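Long-range contacts in N-acyl-D-glutamate deacylase (Bordetella bronchiseptica, PDB 3GIQ), which probably hydrolyses the amide bond of N-acyl-D-glutamate to release D-glutamate and a carboxylate, as a zinc-dependent deacylase of the amidohydrolase family: residues His66-Leu71 with Gly363-Pro368; Val277-Tyr282 with Phe355-Cys360; Gly286-Leu291 with His374-Gly379. All coordinates share one frame; numbering follows the deposited sequence.

Contact 1: His66-Leu71 with Gly363-Pro368; sequences HGHDDL and GSDGLP. With ZN (zinc ion), chain E; G01 (N-[(R)-hydroxy(methyl)phosphoryl]-D-glutamic acid), chain C.
Oxygen OPA of the bound phosphonamidate is gripped by the zinc, 2.0 Å away and held by H66 and H68, and approached by D365, whose OD2 lies 2.6 Å from OPA. This is the metal centre of an amidohydrolase TIM barrel, with a His-X-His motif after the first barrel strand, 57-64, and an aspartate after the eighth, 360-362. In relatives that aspartate activates the water attacking the substrate, consistent with D365 facing an oxygen of a group that resembles a tetrahedral intermediate. Histidine suits the metal because its ring can place one nitrogen there: H66 NE2 binds zinc at 2.1 Å and H68 NE2 at 2.0 Å, while C95 supplies a sulfur ligand. D365 OD1 meets both rings at their edges, 3.0 Å from H68 CD2; the carboxylate plane is turned 74° from the H66 ring and 42° from the H68 ring. With its CG anti to the backbone N (chi1 -158°), D365 runs alongside both histidines toward the ligand. Its own backbone N donates to H66 O at 2.9 Å, so the carboxylate and the first metal ligand are tied at their roots. Opposite H66 itself, the lack of a side chain at G363 lets H66 CB settle 3.6 Å from G363 CA. S364 OG, held by D64, accepts from G366 N in an ST turn that shapes the loop. A water takes the N-H of H68; its link to G366 O, across the two loops, is modelled too short and stays doubtful. L367 CD2 lies beside the H68 ring. D69, satisfied by K82 and W81, crosses P368 at about a right angle, with P368 CG 3.6 Å from D69 OD1.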
loop_
_atom_site.group_PDB
_atom_site.type_symbol
_atom_site.label_atom_id
_atom_site.label_comp_id
_atom_site.label_asym_id
_atom_site.label_seq_id
_atom_site.Cartn_x
_atom_site.Cartn_y
_atom_site.Cartn_z
ATOM N N HIS A 66 0.461 0.551 -1.244
ATOM C CA HIS A 66 1.070 -0.292 -0.230
ATOM C C HIS A 66 0.047 -0.902 0.710
ATOM O O HIS A 66 -0.091 -0.482 1.862
ATOM C CB HIS A 66 2.112 0.471 0.588
ATOM C CG HIS A 66 3.073 -0.428 1.301
ATOM N ND1 HIS A 66 4.309 -0.756 0.783
ATOM C CD2 HIS A 66 2.946 -1.136 2.448
ATOM C CE1 HIS A 66 4.900 -1.628 1.580
ATOM N NE2 HIS A 66 4.095 -1.876 2.598
ATOM N N GLY A 67 -0.673 -1.901 0.212
ATOM C CA GLY A 67 -1.662 -2.562 1.034
ATOM C C GLY A 67 -1.210 -3.938 1.495
ATOM O O GLY A 67 -0.325 -4.554 0.895
ATOM N N HIS A 68 -1.805 -4.400 2.591
ATOM C CA HIS A 68 -1.529 -5.723 3.147
ATOM C C HIS A 68 -2.888 -6.375 3.383
ATOM O O HIS A 68 -3.058 -7.192 4.288
ATOM C CB HIS A 68 -0.759 -5.615 4.472
ATOM C CG HIS A 68 0.705 -5.350 4.300
ATOM N ND1 HIS A 68 1.542 -6.212 3.623
ATOM C CD2 HIS A 68 1.478 -4.314 4.703
ATOM C CE1 HIS A 68 2.768 -5.716 3.616
ATOM N NE2 HIS A 68 2.756 -4.565 4.265
ATOM N N ASP A 69 -3.849 -6.008 2.540
ATOM C CA ASP A 69 -5.223 -6.506 2.634
ATOM C C ASP A 69 -5.454 -7.788 1.827
ATOM O O ASP A 69 -6.596 -8.150 1.543
ATOM C CB ASP A 69 -6.179 -5.418 2.133
ATOM C CG ASP A 69 -5.775 -4.029 2.605
ATOM O OD1 ASP A 69 -6.134 -3.646 3.737
ATOM O OD2 ASP A 69 -5.075 -3.331 1.841
ATOM N N ASP A 70 -4.373 -8.473 1.469
ATOM C CA ASP A 70 -4.446 -9.704 0.671
ATOM C C ASP A 70 -5.603 -10.655 0.985
ATOM O O ASP A 70 -6.306 -11.113 0.077
ATOM C CB ASP A 70 -3.145 -10.501 0.806
ATOM C CG ASP A 70 -1.923 -9.698 0.424
ATOM O OD1 ASP A 70 -1.191 -10.139 -0.490
ATOM O OD2 ASP A 70 -1.690 -8.636 1.039
ATOM N N LEU A 71 -5.789 -10.952 2.267
ATOM C CA LEU A 71 -6.815 -11.896 2.708
ATOM C C LEU A 71 -8.121 -11.276 3.191
ATOM O O LEU A 71 -9.067 -11.997 3.526
ATOM C CB LEU A 71 -6.242 -12.773 3.828
ATOM C CG LEU A 71 -4.870 -13.399 3.550
ATOM C CD1 LEU A 71 -4.395 -14.178 4.772
ATOM C CD2 LEU A 71 -4.958 -14.305 2.333
ATOM N N GLY A 363 1.118 5.268 0.262
ATOM C CA GLY A 363 0.838 3.877 0.579
ATOM C C GLY A 363 0.444 3.847 2.043
ATOM O O GLY A 363 1.263 4.152 2.909
ATOM N N SER A 364 -0.800 3.476 2.329
ATOM C CA SER A 364 -1.285 3.468 3.707
ATOM C C SER A 364 -0.566 2.491 4.626
ATOM O O SER A 364 -0.346 2.790 5.798
ATOM C CB SER A 364 -2.783 3.167 3.739
ATOM O OG SER A 364 -3.031 1.784 3.548
ATOM N N ASP A 365 -0.208 1.328 4.089
ATOM C CA ASP A 365 0.462 0.277 4.847
ATOM C C ASP A 365 -0.397 -0.140 6.041
ATOM O O ASP A 365 0.111 -0.484 7.111
ATOM C CB ASP A 365 1.843 0.743 5.324
ATOM C CG ASP A 365 2.773 -0.419 5.641
ATOM O OD1 ASP A 365 2.380 -1.583 5.402
ATOM O OD2 ASP A 365 3.900 -0.173 6.121
ATOM N N GLY A 366 -1.709 -0.099 5.855
ATOM C CA GLY A 366 -2.604 -0.494 6.924
ATOM C C GLY A 366 -2.467 -1.978 7.223
ATOM O O GLY A 366 -2.244 -2.780 6.319
ATOM N N LEU A 367 -2.577 -2.338 8.499
ATOM C CA LEU A 367 -2.494 -3.735 8.928
ATOM C C LEU A 367 -3.881 -4.037 9.485
ATOM O O LEU A 367 -4.120 -3.954 10.694
ATOM C CB LEU A 367 -1.410 -3.891 9.998
ATOM C CG LEU A 367 -0.016 -3.473 9.511
ATOM C CD1 LEU A 367 1.013 -3.679 10.607
ATOM C CD2 LEU A 367 0.358 -4.288 8.277
ATOM N N PRO A 368 -4.816 -4.397 8.594
ATOM C CA PRO A 368 -6.217 -4.713 8.884
ATOM C C PRO A 368 -6.535 -5.841 9.858
ATOM O O PRO A 368 -7.661 -5.931 10.342
ATOM C CB PRO A 368 -6.802 -4.958 7.493
ATOM C CG PRO A 368 -5.669 -5.606 6.780
ATOM C CD PRO A 368 -4.489 -4.739 7.194
HETATM ZN ZN ZN E . 4.279 -3.301 4.139
HETATM C CD G01 C . 10.078 -1.062 10.747
HETATM C CG G01 C . 9.260 -0.672 9.516
HETATM C CB G01 C . 7.972 -1.507 9.458
HETATM C CA G01 C . 6.947 -1.263 8.318
HETATM C C G01 C . 6.411 0.182 8.429
HETATM C C6 G01 C . 4.557 -4.577 7.682
HETATM P P G01 C . 5.658 -3.304 7.089
HETATM O OPA G01 C . 4.925 -2.577 5.881
HETATM O OPB G01 C . 6.931 -3.920 6.642
HETATM N N G01 C . 5.801 -2.213 8.292
HETATM O O G01 C . 5.429 0.410 9.161
HETATM O OXT G01 C . 7.014 1.045 7.760
HETATM O OE1 G01 C . 9.675 -0.639 11.855
HETATM O OE2 G01 C . 11.072 -1.782 10.547
HETATM O O HOH W 1 -3.332 -2.429 4.081
#

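Contact 2: Val277-Tyr282 with Phe355-Cys360; sequences VALDIY and FQHPCC. With G01 (N-[(R)-hydroxy(methyl)phosphoryl]-D-glutamic acid), chain C.
L279 lays its isobutyl group along the backbone of C359 and C360: its CG sits 3.9 Å from C360 CB, and its CD2 packs 3.6 Å from C359 O. CD2 also reaches the H357 ring obliquely. The branched end suits this place because each methyl finds a different neighbour, CD1 approaching C360 SG. Further along, I281 straddles the same sulfur, with CG1 3.7 Å and CG2 3.8 Å from C360 SG, and crosses the F355 side chain at about a right angle, CG1 lying 3.9 Å from F355 CB. C360 presents its sulfur there because SG stands anti to the backbone N (chi1 -163°). These contacts join the seventh and eighth strands of the TIM barrel, 277-281 and 360-362, which begin a parallel pairing at L279 and C360. L279 N donates to C359 O at 3.1 Å. Leading out of helix 348-356 and into the eighth strand is a type I turn from H357 to C360. H357 steadies the turn, since its ND1 accepts from C359 N at 2.9 Å, while its NE2 pairs with D268. D280 points away from this packing, its OD1 bonded to H248 N. Just past the strand, Y282 carries the chain into the active site, where its OH donates to ligand OXT at 2.7 Å, in the plane of the phenol ring.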
loop_
_atom_site.group_PDB
_atom_site.type_symbol
_atom_site.label_atom_id
_atom_site.label_comp_id
_atom_site.label_asym_id
_atom_site.label_seq_id
_atom_site.Cartn_x
_atom_site.Cartn_y
_atom_site.Cartn_z
ATOM N N VAL A 277 12.246 4.316 -11.157
ATOM C CA VAL A 277 12.247 4.169 -9.714
ATOM C C VAL A 277 11.241 5.112 -9.080
ATOM O O VAL A 277 11.126 6.281 -9.456
ATOM C CB VAL A 277 13.650 4.442 -9.112
ATOM C CG1 VAL A 277 14.078 5.864 -9.409
ATOM C CG2 VAL A 277 13.631 4.191 -7.601
ATOM N N ALA A 278 10.486 4.586 -8.129
ATOM C CA ALA A 278 9.508 5.396 -7.427
ATOM C C ALA A 278 9.541 4.967 -5.973
ATOM O O ALA A 278 10.328 4.103 -5.590
ATOM C CB ALA A 278 8.120 5.188 -8.018
ATOM N N LEU A 279 8.691 5.574 -5.159
ATOM C CA LEU A 279 8.656 5.237 -3.747
ATOM C C LEU A 279 7.301 5.625 -3.195
ATOM O O LEU A 279 6.473 6.188 -3.906
ATOM C CB LEU A 279 9.751 5.996 -2.986
ATOM C CG LEU A 279 9.727 7.531 -3.047
ATOM C CD1 LEU A 279 10.440 8.108 -1.838
ATOM C CD2 LEU A 279 10.388 8.014 -4.335
ATOM N N ASP A 280 7.072 5.301 -1.929
ATOM C CA ASP A 280 5.824 5.657 -1.283
ATOM C C ASP A 280 6.036 5.824 0.209
ATOM O O ASP A 280 7.028 5.351 0.767
ATOM C CB ASP A 280 4.735 4.602 -1.560
ATOM C CG ASP A 280 5.153 3.193 -1.164
ATOM O OD1 ASP A 280 5.198 2.891 0.048
ATOM O OD2 ASP A 280 5.437 2.382 -2.076
ATOM N N ILE A 281 5.112 6.536 0.841
ATOM C CA ILE A 281 5.162 6.767 2.277
ATOM C C ILE A 281 3.748 6.840 2.815
ATOM O O ILE A 281 2.789 6.987 2.052
ATOM C CB ILE A 281 5.859 8.124 2.636
ATOM C CG1 ILE A 281 5.121 9.309 1.991
ATOM C CG2 ILE A 281 7.302 8.113 2.176
ATOM C CD1 ILE A 281 3.935 9.851 2.789
ATOM N N TYR A 282 3.628 6.695 4.130
ATOM C CA TYR A 282 2.359 6.873 4.816
ATOM C C TYR A 282 2.721 8.122 5.624
ATOM O O TYR A 282 3.864 8.275 6.064
ATOM C CB TYR A 282 2.000 5.672 5.700
ATOM C CG TYR A 282 3.133 5.091 6.503
ATOM C CD1 TYR A 282 3.516 5.655 7.722
ATOM C CD2 TYR A 282 3.808 3.956 6.057
ATOM C CE1 TYR A 282 4.540 5.097 8.479
ATOM C CE2 TYR A 282 4.836 3.390 6.803
ATOM C CZ TYR A 282 5.195 3.965 8.014
ATOM O OH TYR A 282 6.202 3.405 8.759
ATOM N N PHE A 355 7.885 12.750 1.009
ATOM C CA PHE A 355 6.644 12.796 0.250
ATOM C C PHE A 355 6.735 13.822 -0.876
ATOM O O PHE A 355 6.142 13.649 -1.937
ATOM C CB PHE A 355 5.466 13.142 1.161
ATOM C CG PHE A 355 4.173 13.327 0.420
ATOM C CD1 PHE A 355 3.651 12.297 -0.356
ATOM C CD2 PHE A 355 3.495 14.541 0.469
ATOM C CE1 PHE A 355 2.470 12.475 -1.075
ATOM C CE2 PHE A 355 2.318 14.728 -0.245
ATOM C CZ PHE A 355 1.805 13.695 -1.018
ATOM N N GLN A 356 7.485 14.893 -0.650
ATOM C CA GLN A 356 7.618 15.916 -1.676
ATOM C C GLN A 356 8.409 15.459 -2.900
ATOM O O GLN A 356 8.336 16.095 -3.950
ATOM C CB GLN A 356 8.247 17.177 -1.085
ATOM C CG GLN A 356 7.300 17.952 -0.185
ATOM C CD GLN A 356 7.933 19.203 0.383
ATOM O OE1 GLN A 356 8.953 19.135 1.067
ATOM N NE2 GLN A 356 7.331 20.353 0.102
ATOM N N HIS A 357 9.162 14.370 -2.779
ATOM C CA HIS A 357 9.928 13.885 -3.926
ATOM C C HIS A 357 8.948 13.628 -5.072
ATOM O O HIS A 357 7.871 13.067 -4.864
ATOM C CB HIS A 357 10.689 12.605 -3.569
ATOM C CG HIS A 357 11.596 12.127 -4.660
ATOM N ND1 HIS A 357 11.130 11.466 -5.774
ATOM C CD2 HIS A 357 12.928 12.284 -4.843
ATOM C CE1 HIS A 357 12.137 11.236 -6.600
ATOM N NE2 HIS A 357 13.238 11.724 -6.058
ATOM N N PRO A 358 9.308 14.035 -6.301
ATOM C CA PRO A 358 8.454 13.861 -7.481
ATOM C C PRO A 358 7.918 12.457 -7.755
ATOM O O PRO A 358 6.872 12.308 -8.381
ATOM C CB PRO A 358 9.338 14.361 -8.625
ATOM C CG PRO A 358 10.195 15.398 -7.959
ATOM C CD PRO A 358 10.566 14.713 -6.665
ATOM N N CYS A 359 8.622 11.430 -7.292
ATOM C CA CYS A 359 8.181 10.062 -7.544
ATOM C C CYS A 359 7.558 9.367 -6.340
ATOM O O CYS A 359 7.410 8.142 -6.334
ATOM C CB CYS A 359 9.354 9.229 -8.063
ATOM S SG CYS A 359 10.034 9.820 -9.635
ATOM N N CYS A 360 7.169 10.142 -5.334
ATOM C CA CYS A 360 6.583 9.550 -4.140
ATOM C C CYS A 360 5.064 9.450 -4.196
ATOM O O CYS A 360 4.358 10.441 -4.401
ATOM C CB CYS A 360 6.999 10.332 -2.892
ATOM S SG CYS A 360 6.721 9.406 -1.361
HETATM C CD G01 C . 10.078 -1.062 10.747
HETATM C CG G01 C . 9.260 -0.672 9.516
HETATM C CB G01 C . 7.972 -1.507 9.458
HETATM C CA G01 C . 6.947 -1.263 8.318
HETATM C C G01 C . 6.411 0.182 8.429
HETATM C C6 G01 C . 4.557 -4.577 7.682
HETATM P P G01 C . 5.658 -3.304 7.089
HETATM O OPA G01 C . 4.925 -2.577 5.881
HETATM O OPB G01 C . 6.931 -3.920 6.642
HETATM N N G01 C . 5.801 -2.213 8.292
HETATM O O G01 C . 5.429 0.410 9.161
HETATM O OXT G01 C . 7.014 1.045 7.760
HETATM O OE1 G01 C . 9.675 -0.639 11.855
HETATM O OE2 G01 C . 11.072 -1.782 10.547
#

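Contact 3: Gly286-Leu291 with His374-Gly379; sequences GSSTIL and HPRLWG. With G01 (N-[(R)-hydroxy(methyl)phosphoryl]-D-glutamic acid), chain C.
The extended strand 286-290 runs past the start of helix 376-391, S288 and H374 coming closest with their CA atoms 6.6 Å apart, and S287, S288 and T289 face alternately away from, toward and away from the helix start. S288 faces it, and its small CB rests over one face of the R376 guanidinium, 3.4 Å above the plane; a compact serine lets the flat group lie close to the backbone. R376 NH2 also donates to S288 O at 3.0 Å, a weak bond, while the same carbonyl receives the ligand's N-H much more squarely, its N atom 2.8 Å from S288 O and the angle at hydrogen 165°. S288 N in turn donates to ligand O at 2.8 Å, so the backbone of this one residue both gives to and takes from the D-glutamate portion. R376 adds its charge to the alpha-carboxylate of the ligand, to which ligand O belongs: NH1 lies 2.7 Å from ligand O, which meets the guanidinium at its edge, and NH2 makes a second, weak bond to it. The arginine gets there with its chain extended from CG to NE, its CD passing over the centre of the H374 ring; Y282 makes a cation-pi contact with the guanidinium. On the S288 side of the strand, a water links S288 OG with H374 N, and that hydroxyl is also bonded to A341 O. S287, turned the other way, donates from OG to ligand OE1 at 2.7 Å. A strand edge reading the backbone atoms of the ligand, with an arginine on its alpha-carboxylate and a serine on its side-chain carboxylate, is consistent with a pocket for N-acyl-D-glutamate at the mouth of the amidohydrolase barrel.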
loop_
_atom_site.group_PDB
_atom_site.type_symbol
_atom_site.label_atom_id
_atom_site.label_comp_id
_atom_site.label_asym_id
_atom_site.label_seq_id
_atom_site.Cartn_x
_atom_site.Cartn_y
_atom_site.Cartn_z
ATOM N N GLY A 286 5.600 7.159 12.872
ATOM C CA GLY A 286 5.695 5.910 13.606
ATOM C C GLY A 286 5.439 4.767 12.640
ATOM O O GLY A 286 4.562 4.875 11.789
ATOM N N SER A 287 6.205 3.687 12.748
ATOM C CA SER A 287 6.004 2.545 11.859
ATOM C C SER A 287 5.195 1.485 12.601
ATOM O O SER A 287 4.805 1.686 13.749
ATOM C CB SER A 287 7.352 1.960 11.432
ATOM O OG SER A 287 8.045 1.401 12.538
ATOM N N SER A 288 4.934 0.363 11.943
ATOM C CA SER A 288 4.187 -0.718 12.580
ATOM C C SER A 288 4.405 -2.035 11.849
ATOM O O SER A 288 4.243 -2.122 10.633
ATOM C CB SER A 288 2.694 -0.394 12.622
ATOM O OG SER A 288 1.978 -1.399 13.331
ATOM N N THR A 289 4.783 -3.057 12.606
ATOM C CA THR A 289 5.022 -4.380 12.055
ATOM C C THR A 289 5.052 -5.348 13.231
ATOM O O THR A 289 4.461 -5.072 14.278
ATOM C CB THR A 289 6.364 -4.424 11.274
ATOM O OG1 THR A 289 6.508 -5.704 10.644
ATOM C CG2 THR A 289 7.545 -4.179 12.205
ATOM N N ILE A 290 5.728 -6.478 13.070
ATOM C CA ILE A 290 5.818 -7.453 14.153
ATOM C C ILE A 290 6.626 -6.871 15.318
ATOM O O ILE A 290 7.434 -5.963 15.121
ATOM C CB ILE A 290 6.508 -8.754 13.676
ATOM C CG1 ILE A 290 7.900 -8.436 13.122
ATOM C CG2 ILE A 290 5.661 -9.434 12.608
ATOM C CD1 ILE A 290 8.715 -9.661 12.750
ATOM N N LEU A 291 6.393 -7.378 16.529
ATOM C CA LEU A 291 7.139 -6.918 17.695
ATOM C C LEU A 291 8.525 -7.545 17.615
ATOM O O LEU A 291 8.659 -8.764 17.487
ATOM C CB LEU A 291 6.448 -7.342 19.002
ATOM C CG LEU A 291 7.212 -7.054 20.306
ATOM C CD1 LEU A 291 7.488 -5.559 20.435
ATOM C CD2 LEU A 291 6.400 -7.547 21.502
ATOM N N HIS A 374 -2.302 0.739 13.730
ATOM C CA HIS A 374 -1.710 2.050 13.549
ATOM C C HIS A 374 -2.818 2.773 12.774
ATOM O O HIS A 374 -3.399 2.203 11.850
ATOM C CB HIS A 374 -0.441 1.893 12.707
ATOM C CG HIS A 374 0.222 3.183 12.352
ATOM N ND1 HIS A 374 1.578 3.383 12.497
ATOM C CD2 HIS A 374 -0.274 4.324 11.821
ATOM C CE1 HIS A 374 1.888 4.594 12.070
ATOM N NE2 HIS A 374 0.783 5.185 11.655
ATOM N N PRO A 375 -3.136 4.024 13.145
ATOM C CA PRO A 375 -4.192 4.798 12.477
ATOM C C PRO A 375 -4.084 4.979 10.965
ATOM O O PRO A 375 -5.067 5.329 10.314
ATOM C CB PRO A 375 -4.167 6.131 13.224
ATOM C CG PRO A 375 -2.733 6.245 13.654
ATOM C CD PRO A 375 -2.447 4.851 14.150
ATOM N N ARG A 376 -2.900 4.743 10.407
ATOM C CA ARG A 376 -2.700 4.883 8.966
ATOM C C ARG A 376 -3.666 3.977 8.209
ATOM O O ARG A 376 -3.963 4.209 7.038
ATOM C CB ARG A 376 -1.259 4.526 8.595
ATOM C CG ARG A 376 -0.907 3.066 8.809
ATOM C CD ARG A 376 0.596 2.863 8.758
ATOM N NE ARG A 376 0.965 1.453 8.823
ATOM C CZ ARG A 376 2.197 1.021 9.072
ATOM N NH1 ARG A 376 3.178 1.890 9.287
ATOM N NH2 ARG A 376 2.453 -0.276 9.087
ATOM N N LEU A 377 -4.153 2.942 8.888
ATOM C CA LEU A 377 -5.096 2.008 8.286
ATOM C C LEU A 377 -6.353 2.735 7.815
ATOM O O LEU A 377 -6.908 2.424 6.756
ATOM C CB LEU A 377 -5.489 0.936 9.308
ATOM C CG LEU A 377 -6.546 -0.099 8.894
ATOM C CD1 LEU A 377 -6.023 -0.948 7.743
ATOM C CD2 LEU A 377 -6.881 -0.977 10.089
ATOM N N TRP A 378 -6.788 3.712 8.603
ATOM C CA TRP A 378 -7.995 4.470 8.294
ATOM C C TRP A 378 -7.813 5.929 7.874
ATOM O O TRP A 378 -8.735 6.521 7.313
ATOM C CB TRP A 378 -8.943 4.458 9.501
ATOM C CG TRP A 378 -9.671 3.159 9.738
ATOM C CD1 TRP A 378 -9.178 2.029 10.329
ATOM C CD2 TRP A 378 -11.029 2.873 9.391
ATOM N NE1 TRP A 378 -10.153 1.054 10.375
ATOM C CE2 TRP A 378 -11.299 1.548 9.804
ATOM C CE3 TRP A 378 -12.049 3.610 8.770
ATOM C CZ2 TRP A 378 -12.545 0.944 9.615
ATOM C CZ3 TRP A 378 -13.289 3.008 8.584
ATOM C CH2 TRP A 378 -13.525 1.687 9.006
ATOM N N GLY A 379 -6.652 6.521 8.136
ATOM C CA GLY A 379 -6.504 7.926 7.795
ATOM C C GLY A 379 -5.395 8.412 6.881
ATOM O O GLY A 379 -5.248 9.618 6.710
HETATM C CD G01 C . 10.078 -1.062 10.747
HETATM C CG G01 C . 9.260 -0.672 9.516
HETATM C CB G01 C . 7.972 -1.507 9.458
HETATM C CA G01 C . 6.947 -1.263 8.318
HETATM C C G01 C . 6.411 0.182 8.429
HETATM C C6 G01 C . 4.557 -4.577 7.682
HETATM P P G01 C . 5.658 -3.304 7.089
HETATM O OPA G01 C . 4.925 -2.577 5.881
HETATM O OPB G01 C . 6.931 -3.920 6.642
HETATM N N G01 C . 5.801 -2.213 8.292
HETATM O O G01 C . 5.429 0.410 9.161
HETATM O OXT G01 C . 7.014 1.045 7.760
HETATM O OE1 G01 C . 9.675 -0.639 11.855
HETATM O OE2 G01 C . 11.072 -1.782 10.547
HETATM O O HOH W 2 -0.824 -1.488 12.742
#

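Overall arrangement
The six segments follow in the order 66-71, 277-282, 286-291, 355-360, 363-368 and 374-379, so contact 2 falls between the halves of contact 1, whereas contact 3 crosses both. Contact 2 pairs the last two barrel strands, and G363 N probably bonds to I281 O, leading straight on to contact 1, whose centre is about 17 Å away. The centres of contacts 1 and 3 are about 10 Å apart, those of contacts 2 and 3 about 18 Å. D365 and R376 form a long, weak ion pair between contacts 1 and 3. All three touch the same ligand, so distant parts of the chain supply metal ligands, carboxylate-binding groups and barrel wall to one active site.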